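Local coordinates for protein acid phosphatase (Bacillus anthracis, PDB 2I33) that probably hydrolyses phosphate monoesters at acidic pH, as a magnesium-dependent class C acid phosphatase of the HAD superfamily, at residues 14-19 / 240-245; 73-78 / 92-97. All coordinates share one frame; numbering follows the deposited sequence.

Contact 1: residues 14-19 / 240-245; sequences VKLTDQ and KIRHDN
R242 reaches from the helix 235-244 to the turn formed by 14-19, and its terminal NH1 is held there by two oxygens. The stronger bond goes to OE1 of Q19, 2.8 Å from R242 NH1 and nearly straight at 168°; the acceptor lies in the guanidinium plane, although NH1 itself stands well above the amide plane of Q19. A weaker bond joins R242 NH1 to the backbone O of L16 at 3.3 Å. Arginine suits this place because the span is long: the CA atoms of Q19 and R242, the nearest across the two segments, are 9.5 Å apart, and the chain of R242 crosses extended from CG to NE. L16 adds an apolar contact, its CD2 lying over one guanidinium face, toward the rim, 3.8 Å from R242 NH1. The other nitrogens of R242 are also engaged, NH2 in a salt bridge with E223 and NE with the hydroxyl of Y227, so the buried charge is probably well compensated.

Beyond this tight centre the contact thins out. Q19 NE2 lies at the edge of the H243 ring, 3.9 Å from H243 CE1. It also bonds the carboxylate of D239, one residue before K240 on the same helix, while H243 ND1 bonds the D239 carbonyl. K240 and D244 pair with each other on the exposed side of the helix. The arrangement is terminal turn-to-helix packing at the subunit interface, centred on a buried arginine.

Contact 2: residues 73-78 / 92-97; sequences NSPHQA and DDWINK
Just beyond the HAD-type DxDx(T/V) motif, N73 occupies the N-cap position of helix 74-83, and its side chain, which makes no capping bond, turns instead to W94 of helix 91-97. Three residues at this helix start meet different parts of the indole. W94 NE1 donates to OD1 of N73 at 2.8 Å, and the bond is close to ideal: 170° at the hydrogen, in the indole plane, and on a lone pair of the amide oxygen. The amide itself stands nearly upright to the indole, the planes 85° apart. Asparagine fits because its two ends do different work: while OD1 takes the indole, ND2 bonds D67, a ligand of the magnesium ion.

H76 lays its CB over the five-membered ring of W94, a CH-pi contact 4.0 Å from the centroid. With CG anti to the backbone N (chi1 -180°), its imidazole comes oblique to the indole, CD2 3.8 Å from W94 CB; its NE2 bonds the carbonyl of Y89. P75, rigid and apolar, packs beside the six-membered ring, its CG 3.8 Å from W94 CH2. F249 of the second subunit packs against W94, P75 and H76. This is helix-helix packing around a tryptophan, in which W94 holds N73, a second-shell residue of the magnesium site.

In the fold
Contact 1 joins the N-terminal segment to the last helix, 235-244, and the residues of contact 2 fall between them in sequence, following the first strand of the parallel sheet, 59-64, and D65 and D67, two of the magnesium ligands. The contacts lie about 22 Å apart between centres and about 6 Å between nearest atoms, without touching. Helix 21-29, which follows 14-19, links them: it packs on the helix 74-83 of contact 2. Contact 1 sits at the periphery, its centre about 23 Å from the chain centre; that of contact 2 is closer in, at about 15 Å. Both also meet the second subunit, consistent with the C-terminal tail of one subunit lying against the other near its metal site.

Contact 1: residues 14-19 / 240-245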
ATOM      1  N   VAL A  14     -23.082 -17.691   1.058  1.00 41.36           N
ATOM      2  CA  VAL A  14     -21.963 -16.708   1.222  1.00 41.36           C
ATOM      3  C   VAL A  14     -21.894 -15.734   0.046  1.00 41.21           C
ATOM      4  O   VAL A  14     -22.016 -16.120  -1.124  1.00 41.53           O
ATOM      5  CB  VAL A  14     -20.572 -17.402   1.430  1.00 41.48           C
ATOM      6  CG1 VAL A  14     -20.711 -18.619   2.362  1.00 42.40           C
ATOM      7  CG2 VAL A  14     -19.906 -17.799   0.092  1.00 41.41           C
ATOM      8  N   LYS A  15     -21.699 -14.462   0.371  1.00 40.36           N
ATOM      9  CA  LYS A  15     -21.520 -13.421  -0.627  1.00 39.68           C
ATOM     10  C   LYS A  15     -20.065 -12.973  -0.586  1.00 38.50           C
ATOM     11  O   LYS A  15     -19.695 -12.110   0.226  1.00 39.24           O
ATOM     12  CB  LYS A  15     -22.466 -12.249  -0.338  1.00 39.60           C
ATOM     13  N   LEU A  16     -19.234 -13.556  -1.461  1.00 36.73           N
ATOM     14  CA  LEU A  16     -17.820 -13.250  -1.513  1.00 35.83           C
ATOM     15  C   LEU A  16     -17.589 -11.765  -1.668  1.00 33.60           C
ATOM     16  O   LEU A  16     -16.647 -11.230  -1.107  1.00 34.29           O
ATOM     17  CB  LEU A  16     -17.110 -13.926  -2.689  1.00 35.62           C
ATOM     18  CG  LEU A  16     -16.922 -15.437  -2.662  1.00 37.29           C
ATOM     19  CD1 LEU A  16     -16.148 -15.848  -3.902  1.00 37.52           C
ATOM     20  CD2 LEU A  16     -16.211 -15.879  -1.370  1.00 37.36           C
ATOM     21  N   THR A  17     -18.421 -11.095  -2.457  1.00 31.78           N
ATOM     22  CA  THR A  17     -18.163  -9.686  -2.758  1.00 29.59           C
ATOM     23  C   THR A  17     -18.201  -8.781  -1.518  1.00 28.17           C
ATOM     24  O   THR A  17     -17.521  -7.749  -1.491  1.00 28.09           O
ATOM     25  CB  THR A  17     -19.124  -9.110  -3.809  1.00 29.88           C
ATOM     26  OG1 THR A  17     -20.453  -9.505  -3.494  1.00 29.49           O
ATOM     27  CG2 THR A  17     -18.724  -9.587  -5.212  1.00 31.36           C
ATOM     28  N   ASP A  18     -18.932  -9.196  -0.491  1.00 27.08           N
ATOM     29  CA  ASP A  18     -19.000  -8.406   0.730  1.00 26.32           C
ATOM     30  C   ASP A  18     -17.641  -8.426   1.410  1.00 25.71           C
ATOM     31  O   ASP A  18     -17.262  -7.471   2.079  1.00 26.85           O
ATOM     32  CB  ASP A  18     -20.054  -8.946   1.705  1.00 26.69           C
ATOM     33  CG  ASP A  18     -21.486  -8.514   1.346  1.00 27.95           C
ATOM     34  OD1 ASP A  18     -21.655  -7.697   0.410  0.50 27.08           O
ATOM     35  OD2 ASP A  18     -22.408  -8.972   2.056  0.50 26.92           O
ATOM     36  N   GLN A  19     -16.908  -9.514   1.234  1.00 25.08           N
ATOM     37  CA  GLN A  19     -15.581  -9.623   1.852  1.00 25.53           C
ATOM     38  C   GLN A  19     -14.547  -8.641   1.310  1.00 26.50           C
ATOM     39  O   GLN A  19     -13.484  -8.433   1.937  1.00 25.79           O
ATOM     40  CB  GLN A  19     -15.091 -11.068   1.735  1.00 25.76           C
ATOM     41  CG  GLN A  19     -15.982 -12.034   2.491  1.00 26.21           C
ATOM     42  CD  GLN A  19     -15.567 -13.467   2.314  1.00 27.92           C
ATOM     43  OE1 GLN A  19     -14.535 -13.734   1.717  1.00 31.17           O
ATOM     44  NE2 GLN A  19     -16.339 -14.398   2.869  1.00 28.96           N
ATOM     45  N   LYS A 240     -13.818 -20.753   1.967  1.00 29.16           N
ATOM     46  CA  LYS A 240     -13.047 -21.551   2.914  1.00 28.52           C
ATOM     47  C   LYS A 240     -11.549 -21.254   2.834  1.00 27.97           C
ATOM     48  O   LYS A 240     -10.865 -21.172   3.861  1.00 27.80           O
ATOM     49  CB  LYS A 240     -13.280 -23.038   2.678  1.00 28.33           C
ATOM     50  CG  LYS A 240     -12.471 -23.929   3.598  1.00 29.63           C
ATOM     51  CD  LYS A 240     -12.842 -25.384   3.418  1.00 31.20           C
ATOM     52  CE  LYS A 240     -11.950 -26.305   4.253  1.00 32.70           C
ATOM     53  NZ  LYS A 240     -11.923 -25.912   5.699  1.00 34.40           N
ATOM     54  N   ILE A 241     -11.043 -21.121   1.614  1.00 27.00           N
ATOM     55  CA  ILE A 241      -9.636 -20.823   1.393  1.00 26.51           C
ATOM     56  C   ILE A 241      -9.297 -19.498   2.015  1.00 26.67           C
ATOM     57  O   ILE A 241      -8.267 -19.357   2.661  1.00 25.83           O
ATOM     58  CB  ILE A 241      -9.289 -20.789  -0.102  1.00 26.44           C
ATOM     59  CG1 ILE A 241      -9.387 -22.209  -0.693  1.00 27.51           C
ATOM     60  CG2 ILE A 241      -7.908 -20.227  -0.331  1.00 27.63           C
ATOM     61  CD1 ILE A 241      -9.289 -22.243  -2.195  1.00 28.19           C
ATOM     62  N   ARG A 242     -10.151 -18.511   1.776  1.00 26.03           N
ATOM     63  CA  ARG A 242      -9.892 -17.182   2.318  1.00 26.41           C
ATOM     64  C   ARG A 242      -9.794 -17.274   3.834  1.00 27.24           C
ATOM     65  O   ARG A 242      -8.851 -16.785   4.420  1.00 27.79           O
ATOM     66  CB  ARG A 242     -10.993 -16.214   1.908  1.00 26.95           C
ATOM     67  CG  ARG A 242     -10.989 -15.880   0.444  1.00 26.37           C
ATOM     68  CD  ARG A 242     -12.212 -15.045   0.098  1.00 27.62           C
ATOM     69  NE  ARG A 242     -12.139 -14.516  -1.261  1.00 26.43           N
ATOM     70  CZ  ARG A 242     -12.925 -13.542  -1.721  1.00 28.90           C
ATOM     71  NH1 ARG A 242     -13.851 -12.986  -0.945  1.00 29.28           N
ATOM     72  NH2 ARG A 242     -12.792 -13.129  -2.972  1.00 29.83           N
ATOM     73  N   HIS A 243     -10.761 -17.934   4.461  1.00 27.67           N
ATOM     74  CA  HIS A 243     -10.723 -18.080   5.918  1.00 28.56           C
ATOM     75  C   HIS A 243      -9.524 -18.884   6.424  1.00 28.43           C
ATOM     76  O   HIS A 243      -8.889 -18.526   7.422  1.00 28.72           O
ATOM     77  CB  HIS A 243     -12.012 -18.709   6.415  1.00 28.65           C
ATOM     78  CG  HIS A 243     -13.151 -17.747   6.478  1.00 30.78           C
ATOM     79  ND1 HIS A 243     -13.919 -17.435   5.380  1.00 32.09           N
ATOM     80  CD2 HIS A 243     -13.641 -17.015   7.506  1.00 33.17           C
ATOM     81  CE1 HIS A 243     -14.854 -16.570   5.735  1.00 33.14           C
ATOM     82  NE2 HIS A 243     -14.707 -16.301   7.019  1.00 34.53           N
ATOM     83  N   ASP A 244      -9.223 -19.973   5.734  1.00 28.43           N
ATOM     84  CA  ASP A 244      -8.131 -20.861   6.130  1.00 27.99           C
ATOM     85  C   ASP A 244      -6.752 -20.230   6.022  1.00 27.76           C
ATOM     86  O   ASP A 244      -5.799 -20.715   6.640  1.00 27.34           O
ATOM     87  CB  ASP A 244      -8.153 -22.125   5.280  1.00 28.20           C
ATOM     88  CG  ASP A 244      -9.280 -23.066   5.660  1.00 30.02           C
ATOM     89  OD1 ASP A 244     -10.003 -22.806   6.652  1.00 32.53           O
ATOM     90  OD2 ASP A 244      -9.444 -24.075   4.955  1.00 33.21           O
ATOM     91  N   ASN A 245      -6.639 -19.164   5.239  1.00 27.41           N
ATOM     92  CA  ASN A 245      -5.351 -18.509   5.069  1.00 27.81           C
ATOM     93  C   ASN A 245      -5.158 -17.287   5.938  1.00 28.00           C
ATOM     94  O   ASN A 245      -4.099 -16.659   5.904  1.00 27.85           O
ATOM     95  CB  ASN A 245      -5.087 -18.203   3.595  1.00 27.53           C
ATOM     96  CG  ASN A 245      -4.577 -19.422   2.865  1.00 29.93           C
ATOM     97  OD1 ASN A 245      -3.362 -19.654   2.796  1.00 33.67           O
ATOM     98  ND2 ASN A 245      -5.499 -20.250   2.379  1.00 29.14           N
TER

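Contact 2: residues 73-78 / 92-97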
ATOM      1  N   ASN A  73      -9.685   1.415 -11.499  1.00 28.22           N
ATOM      2  CA  ASN A  73     -10.888   0.633 -11.829  1.00 28.53           C
ATOM      3  C   ASN A  73     -11.734   0.343 -10.636  1.00 28.76           C
ATOM      4  O   ASN A  73     -12.659  -0.503 -10.683  1.00 29.08           O
ATOM      5  CB  ASN A  73     -10.477  -0.665 -12.484  1.00 28.66           C
ATOM      6  CG  ASN A  73      -9.664  -0.422 -13.666  1.00 30.43           C
ATOM      7  OD1 ASN A  73     -10.163   0.031 -14.698  1.00 31.51           O
ATOM      8  ND2 ASN A  73      -8.389  -0.680 -13.537  1.00 30.19           N
ATOM      9  N   SER A  74     -11.491   1.042  -9.542  1.00 29.18           N
ATOM     10  CA  SER A  74     -12.245   0.726  -8.359  1.00 28.88           C
ATOM     11  C   SER A  74     -13.770   0.905  -8.548  1.00 29.42           C
ATOM     12  O   SER A  74     -14.517   0.182  -7.887  1.00 30.45           O
ATOM     13  CB  SER A  74     -11.699   1.462  -7.136  1.00 30.54           C
ATOM     14  OG  SER A  74     -11.861   2.831  -7.299  1.00 30.83           O
ATOM     15  N   PRO A  75     -14.258   1.822  -9.435  1.00 28.84           N
ATOM     16  CA  PRO A  75     -15.731   1.846  -9.621  1.00 28.19           C
ATOM     17  C   PRO A  75     -16.312   0.514 -10.071  1.00 27.86           C
ATOM     18  O   PRO A  75     -17.469   0.212  -9.780  1.00 28.61           O
ATOM     19  CB  PRO A  75     -15.940   2.890 -10.703  1.00 28.91           C
ATOM     20  CG  PRO A  75     -14.724   3.814 -10.537  1.00 29.17           C
ATOM     21  CD  PRO A  75     -13.606   2.903 -10.212  1.00 28.83           C
ATOM     22  N   HIS A  76     -15.514  -0.270 -10.778  1.00 27.01           N
ATOM     23  CA  HIS A  76     -15.990  -1.592 -11.147  1.00 27.28           C
ATOM     24  C   HIS A  76     -16.084  -2.520  -9.931  1.00 26.26           C
ATOM     25  O   HIS A  76     -17.051  -3.280  -9.758  1.00 27.10           O
ATOM     26  CB  HIS A  76     -15.135  -2.216 -12.219  1.00 26.32           C
ATOM     27  CG  HIS A  76     -15.613  -3.564 -12.604  1.00 26.49           C
ATOM     28  ND1 HIS A  76     -15.208  -4.698 -11.947  1.00 28.07           N
ATOM     29  CD2 HIS A  76     -16.539  -3.955 -13.513  1.00 25.77           C
ATOM     30  CE1 HIS A  76     -15.840  -5.740 -12.459  1.00 27.41           C
ATOM     31  NE2 HIS A  76     -16.648  -5.316 -13.412  1.00 26.56           N
ATOM     32  N   GLN A  77     -15.081  -2.462  -9.066  1.00 27.53           N
ATOM     33  CA  GLN A  77     -15.101  -3.284  -7.859  1.00 28.96           C
ATOM     34  C   GLN A  77     -16.270  -2.877  -6.961  1.00 28.74           C
ATOM     35  O   GLN A  77     -16.940  -3.736  -6.380  1.00 29.81           O
ATOM     36  CB  GLN A  77     -13.781  -3.182  -7.116  1.00 30.14           C
ATOM     37  CG  GLN A  77     -12.561  -3.598  -7.945  1.00 33.00           C
ATOM     38  CD  GLN A  77     -12.546  -5.058  -8.342  1.00 40.49           C
ATOM     39  OE1 GLN A  77     -12.700  -5.402  -9.527  1.00 48.07           O
ATOM     40  NE2 GLN A  77     -12.368  -5.926  -7.368  1.00 39.58           N
ATOM     41  N   ALA A  78     -16.532  -1.581  -6.874  1.00 28.84           N
ATOM     42  CA  ALA A  78     -17.709  -1.069  -6.151  1.00 28.11           C
ATOM     43  C   ALA A  78     -19.007  -1.644  -6.728  1.00 28.00           C
ATOM     44  O   ALA A  78     -19.914  -2.035  -6.003  1.00 27.65           O
ATOM     45  CB  ALA A  78     -17.745   0.437  -6.183  1.00 29.41           C
ATOM     46  N   ASP A  92     -15.873  -5.968 -19.097  1.00 24.85           N
ATOM     47  CA  ASP A  92     -15.729  -5.444 -20.456  1.00 25.66           C
ATOM     48  C   ASP A  92     -16.583  -4.205 -20.665  1.00 25.67           C
ATOM     49  O   ASP A  92     -16.145  -3.259 -21.352  1.00 25.82           O
ATOM     50  CB  ASP A  92     -16.085  -6.501 -21.481  1.00 25.79           C
ATOM     51  CG  ASP A  92     -15.026  -7.595 -21.563  1.00 27.26           C
ATOM     52  OD1 ASP A  92     -13.992  -7.450 -20.858  1.00 28.70           O
ATOM     53  OD2 ASP A  92     -15.264  -8.560 -22.344  1.00 31.54           O
ATOM     54  N   ASP A  93     -17.783  -4.204 -20.090  1.00 25.73           N
ATOM     55  CA  ASP A  93     -18.655  -3.019 -20.139  1.00 25.84           C
ATOM     56  C   ASP A  93     -17.916  -1.809 -19.549  1.00 25.51           C
ATOM     57  O   ASP A  93     -17.885  -0.725 -20.137  1.00 26.50           O
ATOM     58  CB  ASP A  93     -19.964  -3.251 -19.374  1.00 26.04           C
ATOM     59  CG  ASP A  93     -20.948  -4.170 -20.106  1.00 27.45           C
ATOM     60  OD1 ASP A  93     -20.697  -4.601 -21.257  1.00 30.78           O
ATOM     61  OD2 ASP A  93     -22.035  -4.403 -19.529  1.00 31.49           O
ATOM     62  N   TRP A  94     -17.319  -2.024 -18.392  1.00 24.64           N
ATOM     63  CA  TRP A  94     -16.516  -0.999 -17.731  1.00 25.50           C
ATOM     64  C   TRP A  94     -15.356  -0.526 -18.614  1.00 25.69           C
ATOM     65  O   TRP A  94     -15.162   0.684 -18.828  1.00 25.81           O
ATOM     66  CB  TRP A  94     -15.984  -1.565 -16.425  1.00 26.08           C
ATOM     67  CG  TRP A  94     -14.919  -0.737 -15.810  1.00 26.34           C
ATOM     68  CD1 TRP A  94     -13.616  -1.065 -15.671  1.00 28.17           C
ATOM     69  CD2 TRP A  94     -15.049   0.599 -15.313  1.00 26.74           C
ATOM     70  NE1 TRP A  94     -12.910  -0.034 -15.079  1.00 27.40           N
ATOM     71  CE2 TRP A  94     -13.761   1.016 -14.883  1.00 27.76           C
ATOM     72  CE3 TRP A  94     -16.101   1.497 -15.217  1.00 28.26           C
ATOM     73  CZ2 TRP A  94     -13.537   2.273 -14.310  1.00 27.30           C
ATOM     74  CZ3 TRP A  94     -15.862   2.740 -14.668  1.00 28.13           C
ATOM     75  CH2 TRP A  94     -14.599   3.118 -14.234  1.00 28.47           C
ATOM     76  N   ILE A  95     -14.574  -1.458 -19.124  1.00 26.19           N
ATOM     77  CA  ILE A  95     -13.449  -1.076 -20.001  1.00 25.62           C
ATOM     78  C   ILE A  95     -13.926  -0.251 -21.194  1.00 26.12           C
ATOM     79  O   ILE A  95     -13.295   0.761 -21.549  1.00 25.88           O
ATOM     80  CB  ILE A  95     -12.712  -2.322 -20.473  1.00 27.26           C
ATOM     81  CG1 ILE A  95     -12.011  -2.984 -19.282  1.00 29.06           C
ATOM     82  CG2 ILE A  95     -11.731  -1.967 -21.612  1.00 27.34           C
ATOM     83  CD1 ILE A  95     -10.849  -2.248 -18.690  1.00 33.18           C
ATOM     84  N   ASN A  96     -15.023  -0.660 -21.806  1.00 25.61           N
ATOM     85  CA  ASN A  96     -15.539   0.052 -22.954  1.00 26.46           C
ATOM     86  C   ASN A  96     -15.970   1.481 -22.670  1.00 26.46           C
ATOM     87  O   ASN A  96     -15.948   2.326 -23.570  1.00 26.64           O
ATOM     88  CB  ASN A  96     -16.698  -0.724 -23.536  1.00 26.77           C
ATOM     89  CG  ASN A  96     -16.231  -1.909 -24.303  1.00 28.93           C
ATOM     90  OD1 ASN A  96     -15.122  -1.902 -24.818  1.00 34.34           O
ATOM     91  ND2 ASN A  96     -17.086  -2.919 -24.441  1.00 31.01           N
ATOM     92  N   LYS A  97     -16.397   1.748 -21.445  1.00 25.59           N
ATOM     93  CA  LYS A  97     -16.786   3.104 -21.071  1.00 27.48           C
ATOM     94  C   LYS A  97     -15.568   4.018 -21.092  1.00 27.24           C
ATOM     95  O   LYS A  97     -15.704   5.234 -21.306  1.00 28.23           O
ATOM     96  CB  LYS A  97     -17.419   3.125 -19.687  1.00 27.63           C
ATOM     97  CG  LYS A  97     -18.771   2.427 -19.629  1.00 30.65           C
ATOM     98  CD  LYS A  97     -19.557   2.907 -18.427  1.00 34.53           C
ATOM     99  CE  LYS A  97     -20.264   4.226 -18.748  1.00 37.32           C
ATOM    100  NZ  LYS A  97     -20.245   5.073 -17.536  1.00 39.79           N
TER